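Local coordinates for protein 5'-tyrosyl-DNA phosphodiesterase (Caenorhabditis elegans, PDB 4FVA) that belongs to the endonuclease/exonuclease/phosphatase family of DNase I-like proteins and holds a magnesium ion at the end of its central beta strands, at residues F12-D22 / P244-F255. Numbering follows the deposited sequence.
Sequences FEVSVMSWNID and PSDHWAINATFF. With MG (magnesium ion), chain F.
W19 and A249 meet where two antiparallel strands, 13-20 and 249-255, part at the metal end of a DNase I-like fold. Paired backbone bonds join V14 to F254, V16 to A252 and S18 to I250, placing these two terminal strands side by side inside a mixed sheet. The small A249 methyl is the bump, fitting between the W19 indole face and the M17 CE methyl: CB stands 3.5 Å from the centroid of the W19 five-membered ring, 17° off its normal, a CH-pi contact. I21 CG2 lies over the opposite ring face, so the indole is sandwiched. M17, extended throughout, brings CE to 3.5 Å from the same A249 CB, while P244 CB approaches W19 CZ2 obliquely. In-plane at the indole edge, NE1 donates to H247 O at 2.9 Å, though it reaches that oxygen from above the carbonyl plane. On the other side of the sheet, V16 CG2 leans against F254 CE1 at 3.9 Å.

At the end of strand 13-20, the N20 amide stacks on the H247 imidazole with planes 5° apart; CG anti to the backbone N (chi1 175°) lays N20 CB over the ring. D216 OD2 is hydrogen-bonded to H247 ND1, which would limit rotation of the ring. S245 OG donates to N20 O at 2.5 Å and accepts from H247 N in an ST turn, joining the 244-248 loop to the end of strand 13-20. N20 OD1 accepts from D22 N, an Asx turn leading into the metal site that E52 shares. There, D22 OD1 binds the magnesium ion at 2.4 Å; D246 OD2 is hydrogen-bonded to W197 NE1, and a metal-bound water lies 2.6 Å from D246 OD1.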
ATOM      1  N   PHE A  12       1.762  21.329   7.312  1.00 65.40           N
ATOM      2  CA  PHE A  12       2.480  20.061   7.191  1.00 57.78           C
ATOM      3  C   PHE A  12       1.632  19.133   6.338  1.00 49.45           C
ATOM      4  O   PHE A  12       0.412  19.056   6.514  1.00 46.33           O
ATOM      5  CB  PHE A  12       2.760  19.404   8.537  1.00 61.00           C
ATOM      6  CG  PHE A  12       3.690  18.224   8.443  1.00 69.00           C
ATOM      7  CD1 PHE A  12       3.227  16.999   7.971  1.00 68.90           C
ATOM      8  CD2 PHE A  12       5.017  18.330   8.835  1.00 72.39           C
ATOM      9  CE1 PHE A  12       4.074  15.911   7.878  1.00 67.83           C
ATOM     10  CE2 PHE A  12       5.869  17.242   8.750  1.00 71.36           C
ATOM     11  CZ  PHE A  12       5.397  16.030   8.269  1.00 69.87           C
ATOM     12  N   GLU A  13       2.271  18.431   5.414  1.00 46.25           N
ATOM     13  CA  GLU A  13       1.528  17.594   4.492  1.00 42.39           C
ATOM     14  C   GLU A  13       2.404  16.418   4.055  1.00 39.23           C
ATOM     15  O   GLU A  13       3.607  16.579   3.848  1.00 43.84           O
ATOM     16  CB  GLU A  13       1.064  18.464   3.322  1.00 44.31           C
ATOM     17  CG  GLU A  13       0.380  17.776   2.170  1.00 53.29           C
ATOM     18  CD  GLU A  13      -0.210  18.798   1.214  1.00 64.96           C
ATOM     19  OE1 GLU A  13      -0.263  19.991   1.591  1.00 70.18           O
ATOM     20  OE2 GLU A  13      -0.637  18.419   0.105  1.00 65.20           O
ATOM     21  N   VAL A  14       1.817  15.225   3.989  1.00 35.13           N
ATOM     22  CA  VAL A  14       2.542  14.044   3.518  1.00 32.57           C
ATOM     23  C   VAL A  14       1.604  13.163   2.696  1.00 30.40           C
ATOM     24  O   VAL A  14       0.455  12.934   3.094  1.00 29.82           O
ATOM     25  CB  VAL A  14       3.180  13.241   4.669  1.00 35.27           C
ATOM     26  CG1 VAL A  14       2.119  12.806   5.659  1.00 35.18           C
ATOM     27  CG2 VAL A  14       3.905  12.027   4.121  1.00 43.45           C
ATOM     28  N   SER A  15       2.074  12.705   1.534  1.00 27.07           N
ATOM     29  CA  SER A  15       1.258  11.857   0.663  1.00 25.00           C
ATOM     30  C   SER A  15       1.734  10.402   0.676  1.00 26.12           C
ATOM     31  O   SER A  15       2.936  10.116   0.574  1.00 22.12           O
ATOM     32  CB  SER A  15       1.238  12.394  -0.772  1.00 20.84           C
ATOM     33  OG  SER A  15       2.548  12.445  -1.305  1.00 33.11           O
ATOM     34  N   VAL A  16       0.784   9.480   0.792  1.00 24.76           N
ATOM     35  CA  VAL A  16       1.114   8.068   0.812  1.00 19.97           C
ATOM     36  C   VAL A  16       0.333   7.378  -0.289  1.00 22.35           C
ATOM     37  O   VAL A  16      -0.894   7.525  -0.387  1.00 21.36           O
ATOM     38  CB  VAL A  16       0.778   7.414   2.152  1.00 19.72           C
ATOM     39  CG1 VAL A  16       1.211   5.931   2.133  1.00 19.49           C
ATOM     40  CG2 VAL A  16       1.452   8.163   3.304  1.00 22.62           C
ATOM     41  N   MET A  17       1.058   6.645  -1.125  1.00 20.15           N
ATOM     42  CA  MET A  17       0.478   5.912  -2.240  1.00 20.38           C
ATOM     43  C   MET A  17       0.742   4.432  -2.010  1.00 20.12           C
ATOM     44  O   MET A  17       1.812   4.068  -1.510  1.00 19.80           O
ATOM     45  CB  MET A  17       1.116   6.367  -3.555  1.00 20.56           C
ATOM     46  CG  MET A  17       0.623   5.607  -4.788  1.00 24.12           C
ATOM     47  SD  MET A  17       1.226   6.438  -6.257  1.00 27.49           S
ATOM     48  CE  MET A  17       0.996   5.155  -7.483  1.00 37.29           C
ATOM     49  N   SER A  18      -0.241   3.587  -2.331  1.00 20.28           N
ATOM     50  CA  SER A  18      -0.098   2.131  -2.199  1.00 20.09           C
ATOM     51  C   SER A  18      -0.613   1.434  -3.450  1.00 22.71           C
ATOM     52  O   SER A  18      -1.668   1.811  -3.983  1.00 20.71           O
ATOM     53  CB  SER A  18      -0.844   1.616  -0.970  1.00 19.98           C
ATOM     54  OG  SER A  18      -0.716   0.207  -0.855  1.00 19.82           O
ATOM     55  N   TRP A  19       0.106   0.411  -3.909  1.00 20.20           N
ATOM     56  CA  TRP A  19      -0.217  -0.210  -5.190  1.00 20.45           C
ATOM     57  C   TRP A  19       0.231  -1.657  -5.265  1.00 20.25           C
ATOM     58  O   TRP A  19       1.415  -1.966  -5.087  1.00 19.96           O
ATOM     59  CB  TRP A  19       0.454   0.577  -6.320  1.00 20.60           C
ATOM     60  CG  TRP A  19      -0.214   0.482  -7.656  1.00 20.99           C
ATOM     61  CD1 TRP A  19      -1.292  -0.307  -8.004  1.00 21.22           C
ATOM     62  CD2 TRP A  19       0.141   1.218  -8.836  1.00 23.81           C
ATOM     63  NE1 TRP A  19      -1.617  -0.098  -9.321  1.00 21.59           N
ATOM     64  CE2 TRP A  19      -0.762   0.836  -9.855  1.00 22.75           C
ATOM     65  CE3 TRP A  19       1.128   2.169  -9.126  1.00 21.20           C
ATOM     66  CZ2 TRP A  19      -0.712   1.384 -11.145  1.00 21.94           C
ATOM     67  CZ3 TRP A  19       1.184   2.710 -10.409  1.00 21.53           C
ATOM     68  CH2 TRP A  19       0.264   2.310 -11.406  1.00 21.89           C
ATOM     69  N   ASN A  20      -0.723  -2.544  -5.528  1.00 20.44           N
ATOM     70  CA  ASN A  20      -0.383  -3.911  -5.882  1.00 20.34           C
ATOM     71  C   ASN A  20      -0.098  -3.888  -7.368  1.00 20.55           C
ATOM     72  O   ASN A  20      -1.009  -3.639  -8.167  1.00 20.92           O
ATOM     73  CB  ASN A  20      -1.525  -4.867  -5.530  1.00 20.47           C
ATOM     74  CG  ASN A  20      -1.259  -6.288  -5.985  1.00 20.42           C
ATOM     75  OD1 ASN A  20      -0.621  -6.507  -7.015  1.00 20.45           O
ATOM     76  ND2 ASN A  20      -1.737  -7.264  -5.210  1.00 20.35           N
ATOM     77  N   ILE A  21       1.161  -4.115  -7.739  1.00 20.34           N
ATOM     78  CA  ILE A  21       1.557  -3.917  -9.136  1.00 20.54           C
ATOM     79  C   ILE A  21       1.488  -5.188 -10.004  1.00 20.64           C
ATOM     80  O   ILE A  21       1.926  -5.199 -11.166  1.00 20.78           O
ATOM     81  CB  ILE A  21       2.929  -3.224  -9.255  1.00 20.36           C
ATOM     82  CG1 ILE A  21       4.047  -4.087  -8.683  1.00 20.28           C
ATOM     83  CG2 ILE A  21       2.879  -1.800  -8.582  1.00 20.35           C
ATOM     84  CD1 ILE A  21       5.420  -3.462  -8.814  1.00 19.82           C
ATOM     85  N   ASP A  22       0.913  -6.249  -9.446  1.00 20.58           N
ATOM     86  CA  ASP A  22       0.604  -7.424 -10.258  1.00 20.74           C
ATOM     87  C   ASP A  22       1.857  -7.948 -10.948  1.00 21.55           C
ATOM     88  O   ASP A  22       1.827  -8.282 -12.137  1.00 23.05           O
ATOM     89  CB  ASP A  22      -0.455  -7.043 -11.298  1.00 21.20           C
ATOM     90  CG  ASP A  22      -1.179  -8.244 -11.894  1.00 27.34           C
ATOM     91  OD1 ASP A  22      -1.050  -9.356 -11.349  1.00 22.45           O
ATOM     92  OD2 ASP A  22      -1.891  -8.057 -12.912  1.00 26.79           O
ATOM     93  N   PRO A 244      -1.545  -0.880 -16.026  1.00 23.03           N
ATOM     94  CA  PRO A 244      -0.287  -1.221 -15.348  1.00 22.54           C
ATOM     95  C   PRO A 244      -0.471  -2.412 -14.419  1.00 22.24           C
ATOM     96  O   PRO A 244       0.402  -3.266 -14.304  1.00 21.94           O
ATOM     97  CB  PRO A 244       0.022   0.046 -14.531  1.00 22.41           C
ATOM     98  CG  PRO A 244      -0.620   1.166 -15.323  1.00 22.88           C
ATOM     99  CD  PRO A 244      -1.906   0.542 -15.854  1.00 23.24           C
ATOM    100  N   SER A 245      -1.630  -2.471 -13.783  1.00 23.53           N
ATOM    101  CA  SER A 245      -1.942  -3.531 -12.830  1.00 22.12           C
ATOM    102  C   SER A 245      -3.427  -3.841 -12.877  1.00 22.48           C
ATOM    103  O   SER A 245      -4.202  -3.031 -13.364  1.00 22.86           O
ATOM    104  CB  SER A 245      -1.552  -3.086 -11.414  1.00 21.76           C
ATOM    105  OG  SER A 245      -1.978  -4.028 -10.443  1.00 21.58           O
ATOM    106  N   ASP A 246      -3.827  -4.990 -12.345  1.00 22.38           N
ATOM    107  CA  ASP A 246      -5.250  -5.286 -12.202  1.00 25.83           C
ATOM    108  C   ASP A 246      -5.850  -4.533 -11.012  1.00 28.61           C
ATOM    109  O   ASP A 246      -7.071  -4.571 -10.811  1.00 26.37           O
ATOM    110  CB  ASP A 246      -5.520  -6.795 -12.103  1.00 26.82           C
ATOM    111  CG  ASP A 246      -4.910  -7.419 -10.868  1.00 29.10           C
ATOM    112  OD1 ASP A 246      -3.803  -7.002 -10.451  1.00 27.72           O
ATOM    113  OD2 ASP A 246      -5.545  -8.335 -10.302  1.00 35.51           O
ATOM    114  N   HIS A 247      -4.989  -3.890 -10.214  1.00 22.31           N
ATOM    115  CA  HIS A 247      -5.420  -2.968  -9.140  1.00 22.26           C
ATOM    116  C   HIS A 247      -5.202  -1.492  -9.523  1.00 24.12           C
ATOM    117  O   HIS A 247      -4.222  -1.160 -10.187  1.00 22.31           O
ATOM    118  CB  HIS A 247      -4.633  -3.199  -7.836  1.00 21.77           C
ATOM    119  CG  HIS A 247      -4.926  -4.500  -7.152  1.00 21.63           C
ATOM    120  ND1 HIS A 247      -5.556  -4.568  -5.927  1.00 22.44           N
ATOM    121  CD2 HIS A 247      -4.635  -5.779  -7.497  1.00 21.55           C
ATOM    122  CE1 HIS A 247      -5.668  -5.834  -5.560  1.00 21.46           C
ATOM    123  NE2 HIS A 247      -5.116  -6.588  -6.495  1.00 21.45           N
ATOM    124  N   TRP A 248      -6.093  -0.611  -9.069  1.00 22.62           N
ATOM    125  CA  TRP A 248      -5.814   0.817  -9.105  1.00 22.67           C
ATOM    126  C   TRP A 248      -4.889   1.128  -7.934  1.00 22.20           C
ATOM    127  O   TRP A 248      -4.910   0.426  -6.922  1.00 22.44           O
ATOM    128  CB  TRP A 248      -7.089   1.648  -8.954  1.00 23.07           C
ATOM    129  CG  TRP A 248      -8.213   1.306  -9.901  1.00 23.58           C
ATOM    130  CD1 TRP A 248      -9.554   1.284  -9.614  1.00 24.67           C
ATOM    131  CD2 TRP A 248      -8.095   0.944 -11.284  1.00 23.83           C
ATOM    132  NE1 TRP A 248     -10.273   0.943 -10.737  1.00 24.37           N
ATOM    133  CE2 TRP A 248      -9.403   0.728 -11.773  1.00 24.75           C
ATOM    134  CE3 TRP A 248      -7.013   0.792 -12.156  1.00 23.71           C
ATOM    135  CZ2 TRP A 248      -9.654   0.351 -13.097  1.00 24.69           C
ATOM    136  CZ3 TRP A 248      -7.266   0.418 -13.478  1.00 30.01           C
ATOM    137  CH2 TRP A 248      -8.571   0.202 -13.929  1.00 31.77           C
ATOM    138  N   ALA A 249      -4.087   2.177  -8.048  1.00 22.13           N
ATOM    139  CA  ALA A 249      -3.301   2.609  -6.898  1.00 22.47           C
ATOM    140  C   ALA A 249      -4.165   3.509  -6.018  1.00 21.86           C
ATOM    141  O   ALA A 249      -5.052   4.194  -6.522  1.00 22.26           O
ATOM    142  CB  ALA A 249      -2.040   3.353  -7.355  1.00 27.56           C
ATOM    143  N   ILE A 250      -3.934   3.492  -4.713  1.00 21.53           N
ATOM    144  CA  ILE A 250      -4.562   4.475  -3.850  1.00 21.61           C
ATOM    145  C   ILE A 250      -3.528   5.530  -3.487  1.00 28.12           C
ATOM    146  O   ILE A 250      -2.337   5.235  -3.377  1.00 23.96           O
ATOM    147  CB  ILE A 250      -5.244   3.872  -2.591  1.00 23.58           C
ATOM    148  CG1 ILE A 250      -4.247   3.145  -1.695  1.00 23.37           C
ATOM    149  CG2 ILE A 250      -6.387   2.925  -2.997  1.00 23.77           C
ATOM    150  CD1 ILE A 250      -4.901   2.597  -0.425  1.00 20.87           C
ATOM    151  N   ASN A 251      -3.993   6.761  -3.330  1.00 27.92           N
ATOM    152  CA  ASN A 251      -3.124   7.901  -3.110  1.00 26.14           C
ATOM    153  C   ASN A 251      -3.743   8.830  -2.060  1.00 28.49           C
ATOM    154  O   ASN A 251      -4.736   9.505  -2.324  1.00 23.92           O
ATOM    155  CB  ASN A 251      -2.916   8.635  -4.437  1.00 27.05           C
ATOM    156  CG  ASN A 251      -1.998   9.839  -4.301  1.00 35.45           C
ATOM    157  OD1 ASN A 251      -1.053   9.822  -3.524  1.00 31.34           O
ATOM    158  ND2 ASN A 251      -2.300  10.904  -5.036  1.00 41.18           N
ATOM    159  N   ALA A 252      -3.189   8.838  -0.855  1.00 28.13           N
ATOM    160  CA  ALA A 252      -3.783   9.635   0.214  1.00 22.98           C
ATOM    161  C   ALA A 252      -2.835  10.732   0.665  1.00 24.85           C
ATOM    162  O   ALA A 252      -1.644  10.474   0.941  1.00 25.32           O
ATOM    163  CB  ALA A 252      -4.178   8.743   1.391  1.00 23.75           C
ATOM    164  N   THR A 253      -3.373  11.940   0.791  1.00 24.26           N
ATOM    165  CA  THR A 253      -2.587  13.086   1.247  1.00 24.38           C
ATOM    166  C   THR A 253      -3.098  13.523   2.609  1.00 28.36           C
ATOM    167  O   THR A 253      -4.269  13.903   2.754  1.00 28.16           O
ATOM    168  CB  THR A 253      -2.664  14.263   0.252  1.00 28.59           C
ATOM    169  OG1 THR A 253      -2.198  13.846  -1.038  1.00 30.02           O
ATOM    170  CG2 THR A 253      -1.826  15.448   0.748  1.00 29.65           C
ATOM    171  N   PHE A 254      -2.212  13.483   3.599  1.00 30.27           N
ATOM    172  CA  PHE A 254      -2.593  13.784   4.967  1.00 28.08           C
ATOM    173  C   PHE A 254      -2.073  15.166   5.350  1.00 34.63           C
ATOM    174  O   PHE A 254      -0.933  15.531   5.032  1.00 30.25           O
ATOM    175  CB  PHE A 254      -2.059  12.720   5.926  1.00 23.44           C
ATOM    176  CG  PHE A 254      -2.468  11.306   5.563  1.00 24.72           C
ATOM    177  CD1 PHE A 254      -1.766  10.591   4.602  1.00 20.16           C
ATOM    178  CD2 PHE A 254      -3.542  10.689   6.193  1.00 24.45           C
ATOM    179  CE1 PHE A 254      -2.130   9.289   4.274  1.00 28.47           C
ATOM    180  CE2 PHE A 254      -3.914   9.392   5.865  1.00 26.65           C
ATOM    181  CZ  PHE A 254      -3.206   8.693   4.903  1.00 24.67           C
ATOM    182  N   PHE A 255      -2.920  15.942   6.020  1.00 38.84           N
ATOM    183  CA  PHE A 255      -2.547  17.298   6.408  1.00 40.15           C
ATOM    184  C   PHE A 255      -3.301  17.784   7.647  1.00 38.68           C
ATOM    185  O   PHE A 255      -4.240  17.127   8.123  1.00 35.36           O
ATOM    186  CB  PHE A 255      -2.721  18.276   5.235  1.00 41.23           C
ATOM    187  CG  PHE A 255      -4.125  18.342   4.686  1.00 41.92           C
ATOM    188  CD1 PHE A 255      -4.623  17.324   3.891  1.00 45.11           C
ATOM    189  CD2 PHE A 255      -4.947  19.423   4.972  1.00 46.38           C
ATOM    190  CE1 PHE A 255      -5.919  17.383   3.378  1.00 45.61           C
ATOM    191  CE2 PHE A 255      -6.242  19.486   4.472  1.00 44.32           C
ATOM    192  CZ  PHE A 255      -6.728  18.466   3.673  1.00 47.98           C
TER
HETATM  193 MG    MG F 402      -1.587 -10.567  -9.389  1.00 33.25          MG
HETATM  194  O   HOH W   1       1.137  12.018  -3.808  1.00 37.37           O
HETATM  195  O   HOH W   2      -3.407  -1.398  -5.277  1.00 21.09           O
HETATM  196  O   HOH W   3      -2.305  -8.266  -8.722  1.00 23.86           O
HETATM  197  O   HOH W   4      -1.586 -12.720 -10.763  1.00 32.58           O